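Local coordinates for DUF4848 domain-containing protein (Bacteroides thetaiotaomicron, PDB 4LB8) that is of unknown function but belongs to the DUF4848 family and is probably an exported lipoprotein, at residues E50-L55 against S62-M67; N79-K84 against D88-K93. All coordinates share one frame; numbering follows the deposited sequence.

Contact 1: E50-L55 against S62-M67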
loop_
_atom_site.group_PDB
_atom_site.type_symbol
_atom_site.label_atom_id
_atom_site.label_comp_id
_atom_site.label_asym_id
_atom_site.label_seq_id
_atom_site.Cartn_x
_atom_site.Cartn_y
_atom_site.Cartn_z
ATOM N N GLU A 50 18.340 28.145 13.251
ATOM C CA GLU A 50 18.124 28.853 14.529
ATOM C C GLU A 50 18.304 27.901 15.700
ATOM O O GLU A 50 18.891 28.277 16.707
ATOM C CB GLU A 50 16.721 29.482 14.595
ATOM C CG GLU A 50 16.493 30.687 13.696
ATOM C CD GLU A 50 15.090 31.263 13.772
ATOM O OE1 GLU A 50 14.119 30.472 13.789
ATOM O OE2 GLU A 50 14.958 32.508 13.810
ATOM N N GLN A 51 17.802 26.661 15.561
ATOM C CA GLN A 51 17.924 25.633 16.590
ATOM C C GLN A 51 19.364 25.189 16.756
ATOM O O GLN A 51 19.824 25.076 17.892
ATOM C CB GLN A 51 17.065 24.422 16.258
ATOM C CG GLN A 51 15.593 24.685 16.332
ATOM C CD GLN A 51 14.867 23.620 15.601
ATOM O OE1 GLN A 51 15.472 22.752 14.969
ATOM N NE2 GLN A 51 13.547 23.661 15.670
ATOM N N VAL A 52 20.065 24.923 15.625
ATOM C CA VAL A 52 21.471 24.512 15.594
ATOM C C VAL A 52 22.314 25.626 16.243
ATOM O O VAL A 52 23.150 25.307 17.084
ATOM C CB VAL A 52 21.976 24.133 14.165
ATOM C CG1 VAL A 52 23.456 23.764 14.173
ATOM C CG2 VAL A 52 21.164 22.988 13.570
ATOM N N SER A 53 22.027 26.920 15.939
ATOM C CA SER A 53 22.749 28.065 16.504
ATOM C C SER A 53 22.444 28.291 17.976
ATOM O O SER A 53 23.365 28.639 18.714
ATOM C CB SER A 53 22.462 29.336 15.719
ATOM O OG SER A 53 23.054 29.210 14.437
ATOM N N PHE A 54 21.176 28.108 18.413
ATOM C CA PHE A 54 20.778 28.264 19.822
ATOM C C PHE A 54 21.468 27.186 20.675
ATOM O O PHE A 54 21.859 27.469 21.810
ATOM C CB PHE A 54 19.239 28.229 19.987
ATOM C CG PHE A 54 18.734 28.056 21.402
ATOM C CD1 PHE A 54 18.636 29.146 22.264
ATOM C CD2 PHE A 54 18.365 26.802 21.882
ATOM C CE1 PHE A 54 18.186 28.984 23.583
ATOM C CE2 PHE A 54 17.928 26.638 23.202
ATOM C CZ PHE A 54 17.831 27.732 24.040
ATOM N N LEU A 55 21.656 25.967 20.108
ATOM C CA LEU A 55 22.338 24.860 20.784
ATOM C C LEU A 55 23.854 25.085 20.794
ATOM O O LEU A 55 24.513 24.691 21.758
ATOM C CB LEU A 55 21.982 23.498 20.149
ATOM C CG LEU A 55 20.561 22.990 20.436
ATOM C CD1 LEU A 55 20.192 21.866 19.511
ATOM C CD2 LEU A 55 20.382 22.604 21.895
ATOM N N SER A 62 23.307 17.965 21.265
ATOM C CA SER A 62 22.145 17.152 21.578
ATOM C C SER A 62 21.966 16.121 20.485
ATOM O O SER A 62 22.685 16.158 19.475
ATOM C CB SER A 62 20.894 18.011 21.740
ATOM O OG SER A 62 20.744 18.969 20.707
ATOM N N GLN A 63 21.015 15.181 20.694
ATOM C CA GLN A 63 20.679 14.133 19.742
ATOM C C GLN A 63 20.266 14.724 18.413
ATOM O O GLN A 63 20.539 14.111 17.375
ATOM C CB GLN A 63 19.592 13.242 20.292
ATOM C CG GLN A 63 20.201 12.100 21.053
ATOM C CD GLN A 63 19.201 11.079 21.445
ATOM O OE1 GLN A 63 18.205 10.835 20.735
ATOM N NE2 GLN A 63 19.497 10.407 22.544
HETATM N N MSE A 64 19.675 15.940 18.436
HETATM C CA MSE A 64 19.306 16.658 17.231
HETATM C C MSE A 64 20.561 16.991 16.378
HETATM O O MSE A 64 20.533 16.758 15.170
HETATM C CB MSE A 64 18.523 17.924 17.571
HETATM C CG MSE A 64 17.871 18.541 16.350
HETATM SE SE MSE A 64 18.567 20.289 15.793
HETATM C CE MSE A 64 20.245 20.016 15.514
ATOM N N ILE A 65 21.650 17.522 17.002
ATOM C CA ILE A 65 22.904 17.880 16.305
ATOM C C ILE A 65 23.522 16.614 15.702
ATOM O O ILE A 65 23.989 16.650 14.558
ATOM C CB ILE A 65 23.915 18.662 17.218
ATOM C CG1 ILE A 65 23.289 19.934 17.880
ATOM C CG2 ILE A 65 25.266 18.950 16.516
ATOM C CD1 ILE A 65 22.980 21.189 16.953
ATOM N N LEU A 66 23.464 15.492 16.441
ATOM C CA LEU A 66 23.941 14.196 15.961
ATOM C C LEU A 66 23.125 13.729 14.741
ATOM O O LEU A 66 23.716 13.181 13.828
ATOM C CB LEU A 66 23.889 13.145 17.088
ATOM C CG LEU A 66 24.682 11.869 16.842
ATOM C CD1 LEU A 66 26.177 12.145 16.820
ATOM C CD2 LEU A 66 24.331 10.820 17.874
HETATM N N MSE A 67 21.794 13.950 14.721
HETATM C CA MSE A 67 20.891 13.596 13.615
HETATM C C MSE A 67 21.240 14.424 12.378
HETATM O O MSE A 67 21.293 13.874 11.276
HETATM C CB MSE A 67 19.418 13.793 14.015
HETATM C CG MSE A 67 18.410 13.250 12.985
HETATM SE SE MSE A 67 18.574 11.339 12.637
HETATM C CE MSE A 67 17.306 10.653 13.975
#

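Contact 2: N79-K84 against D88-K93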
loop_
_atom_site.group_PDB
_atom_site.type_symbol
_atom_site.label_atom_id
_atom_site.label_comp_id
_atom_site.label_asym_id
_atom_site.label_seq_id
_atom_site.Cartn_x
_atom_site.Cartn_y
_atom_site.Cartn_z
ATOM N N ASN A 79 27.011 9.714 -2.262
ATOM C CA ASN A 79 27.663 10.509 -3.297
ATOM C C ASN A 79 29.093 10.030 -3.599
ATOM O O ASN A 79 29.516 10.131 -4.751
ATOM C CB ASN A 79 27.672 11.991 -2.908
ATOM C CG ASN A 79 26.299 12.651 -2.882
ATOM O OD1 ASN A 79 25.360 12.257 -3.600
ATOM N ND2 ASN A 79 26.166 13.710 -2.074
ATOM N N GLN A 80 29.832 9.515 -2.594
ATOM C CA GLN A 80 31.205 9.030 -2.796
ATOM C C GLN A 80 31.254 7.544 -3.229
ATOM O O GLN A 80 32.259 7.131 -3.810
ATOM C CB GLN A 80 32.083 9.257 -1.549
ATOM C CG GLN A 80 31.748 8.378 -0.346
ATOM C CD GLN A 80 32.716 8.565 0.789
ATOM O OE1 GLN A 80 32.386 9.164 1.818
ATOM N NE2 GLN A 80 33.925 8.040 0.637
ATOM N N ALA A 81 30.193 6.748 -2.951
ATOM C CA ALA A 81 30.157 5.330 -3.319
ATOM C C ALA A 81 30.014 5.136 -4.838
ATOM O O ALA A 81 29.040 5.598 -5.443
ATOM C CB ALA A 81 29.029 4.618 -2.593
ATOM N N ALA A 82 31.010 4.462 -5.444
ATOM C CA ALA A 82 31.043 4.156 -6.875
ATOM C C ALA A 82 30.096 2.996 -7.227
ATOM O O ALA A 82 29.491 3.015 -8.301
ATOM C CB ALA A 82 32.461 3.823 -7.306
ATOM N N ASP A 83 29.968 1.998 -6.319
ATOM C CA ASP A 83 29.119 0.816 -6.492
ATOM C C ASP A 83 28.583 0.320 -5.140
ATOM O O ASP A 83 29.026 0.803 -4.101
ATOM C CB ASP A 83 29.899 -0.302 -7.221
ATOM C CG ASP A 83 31.068 -0.931 -6.466
ATOM O OD1 ASP A 83 31.687 -0.235 -5.632
ATOM O OD2 ASP A 83 31.395 -2.103 -6.752
ATOM N N LYS A 84 27.636 -0.651 -5.174
ATOM C CA LYS A 84 26.963 -1.278 -4.029
ATOM C C LYS A 84 27.954 -1.862 -3.016
ATOM O O LYS A 84 27.825 -1.566 -1.831
ATOM C CB LYS A 84 25.967 -2.364 -4.504
ATOM C CG LYS A 84 25.296 -3.233 -3.407
ATOM C CD LYS A 84 24.537 -2.475 -2.288
ATOM C CE LYS A 84 23.213 -1.844 -2.660
ATOM N NZ LYS A 84 22.726 -0.946 -1.575
ATOM N N ASP A 88 28.282 -0.657 0.777
ATOM C CA ASP A 88 28.120 -1.669 1.829
ATOM C C ASP A 88 29.228 -1.600 2.871
ATOM O O ASP A 88 28.940 -1.707 4.063
ATOM C CB ASP A 88 28.033 -3.082 1.233
ATOM C CG ASP A 88 26.718 -3.378 0.527
ATOM O OD1 ASP A 88 25.739 -2.600 0.716
ATOM O OD2 ASP A 88 26.654 -4.397 -0.200
ATOM N N VAL A 89 30.475 -1.345 2.427
ATOM C CA VAL A 89 31.630 -1.214 3.308
ATOM C C VAL A 89 31.493 0.069 4.138
ATOM O O VAL A 89 31.709 0.026 5.352
ATOM C CB VAL A 89 32.962 -1.259 2.517
ATOM C CG1 VAL A 89 34.168 -1.044 3.446
ATOM C CG2 VAL A 89 33.090 -2.579 1.768
ATOM N N LEU A 90 31.149 1.195 3.467
ATOM C CA LEU A 90 30.972 2.516 4.081
ATOM C C LEU A 90 29.809 2.514 5.078
ATOM O O LEU A 90 29.967 2.967 6.222
ATOM C CB LEU A 90 30.695 3.577 2.991
ATOM C CG LEU A 90 31.877 4.240 2.293
ATOM C CD1 LEU A 90 31.447 4.837 0.968
ATOM C CD2 LEU A 90 32.465 5.346 3.137
ATOM N N TYR A 91 28.646 1.986 4.627
ATOM C CA TYR A 91 27.395 1.955 5.376
ATOM C C TYR A 91 27.449 1.038 6.615
ATOM O O TYR A 91 26.707 1.299 7.563
ATOM C CB TYR A 91 26.234 1.565 4.450
ATOM C CG TYR A 91 24.866 1.688 5.080
ATOM C CD1 TYR A 91 24.343 2.932 5.432
ATOM C CD2 TYR A 91 24.076 0.565 5.290
ATOM C CE1 TYR A 91 23.077 3.048 6.012
ATOM C CE2 TYR A 91 22.800 0.671 5.842
ATOM C CZ TYR A 91 22.317 1.909 6.229
ATOM O OH TYR A 91 21.078 1.979 6.804
ATOM N N GLU A 92 28.314 -0.002 6.621
ATOM C CA GLU A 92 28.486 -0.891 7.779
ATOM C C GLU A 92 29.166 -0.129 8.905
ATOM O O GLU A 92 28.763 -0.249 10.073
ATOM C CB GLU A 92 29.288 -2.164 7.433
ATOM C CG GLU A 92 28.445 -3.312 6.886
ATOM C CD GLU A 92 27.311 -3.828 7.758
ATOM O OE1 GLU A 92 27.606 -4.413 8.825
ATOM O OE2 GLU A 92 26.130 -3.674 7.360
ATOM N N LYS A 93 30.171 0.698 8.536
ATOM C CA LYS A 93 30.946 1.540 9.450
ATOM C C LYS A 93 30.032 2.644 9.997
ATOM O O LYS A 93 30.020 2.868 11.205
ATOM C CB LYS A 93 32.204 2.093 8.748
ATOM C CG LYS A 93 33.215 0.982 8.436
ATOM C CD LYS A 93 34.388 1.417 7.563
ATOM C CE LYS A 93 35.538 0.422 7.576
ATOM N NZ LYS A 93 35.245 -0.807 6.784
#

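Contact 1: E50-L55 against S62-M67
Val52 and Ile65, with CA atoms 6.8 Å apart, meet where helix segments 50-55 and 63-67 cross at -126° with their axes 10.6 Å apart. They belong to consecutive helices joined by a short connection, a helix-loop-helix unit whose inner faces are held together by apolar side chains. Val52 divides its two methyls between neighbouring residues. Its CG1, anti to the backbone N (chi1 178°), lies 3.8 Å from Ile65 CD1, whereas CG2 meets the CE methyl of Met64 at 3.7 Å. Met64 is present as selenomethionine; bends at chi2 and chi3 carry its end across Val52 at about a right angle. Ile65 starts off to one side of the partner helix, but its CD1 comes inward between Val52 and Leu55. There it slides past the leucine in the opposite direction, leaving Leu55 CD1 3.8 Å from Ile65 CD1. Two polar groups here bond elsewhere: Gln51 NE2 donates to the carbonyl of Val43, and Ser62 OG bonds to that of Tyr125. Ser62 precedes helix 63-80 without capping it; on the side of the contact its OG lies 3.2 Å from Leu55 CD1.

Contact 2: N79-K84 against D88-K93
Lys84, Asp88 and Leu90 bury the most surface here, the first two one helical turn apart at the start of helix 84-98. Asp88 N donates to Lys84 O at 2.8 Å in a nearly straight bond (166° at the hydrogen), a regular helical link of the first turn. Beside it, the lysine chain starts anti to its own N (chi1 173°), then bends at chi2 and chi3 so that its methylenes fold back alongside the carboxylate oxygens, tilted out of their plane. Lys84 CD thereby reaches 3.2 Å from Asp88 OD1, while Lys84 NZ remains 4.1 Å from that oxygen, near enough only for a longer-range charge attraction. An alanine in place of Asp88 would probably leave the ammonium group without this nearby negative charge and the lysine chain freer to swing. Leu90 faces the end of the preceding helix: its CD1 packs 3.8 Å from Gln80 CG, its CD2 lies 4.0 Å from the amide nitrogen NE2 of Gln80, and Ala81 CB lies 4.3 Å from Leu90 CD1. Phe204 of the second subunit packs on Ala81 and Lys84. With Asp83 at the N-cap of the second helix, its OD1 making a weak hydrogen bond to Glu86 N, the contact has the form of a tight alpha-alpha hairpin.

In the fold
Contacts 1 and 2 follow one another along the chain and share helix 63-80, the first using its N-terminal end and the second its C-terminal end. Their centres are about 27 Å apart and their nearest atoms about 11 Å, so they do not touch. Contact 1 packs helix 48-57 against the start of helix 63-80, and contact 2 packs the end of helix 63-80 against helix 84-98, the former contact buried and the latter at the surface. The second subunit comes near at both contacts: its Asn254 packs on Met67 in the helix, its Phe204 on the turn that follows. As the protein's function is unknown, neither contact can be related to an active site.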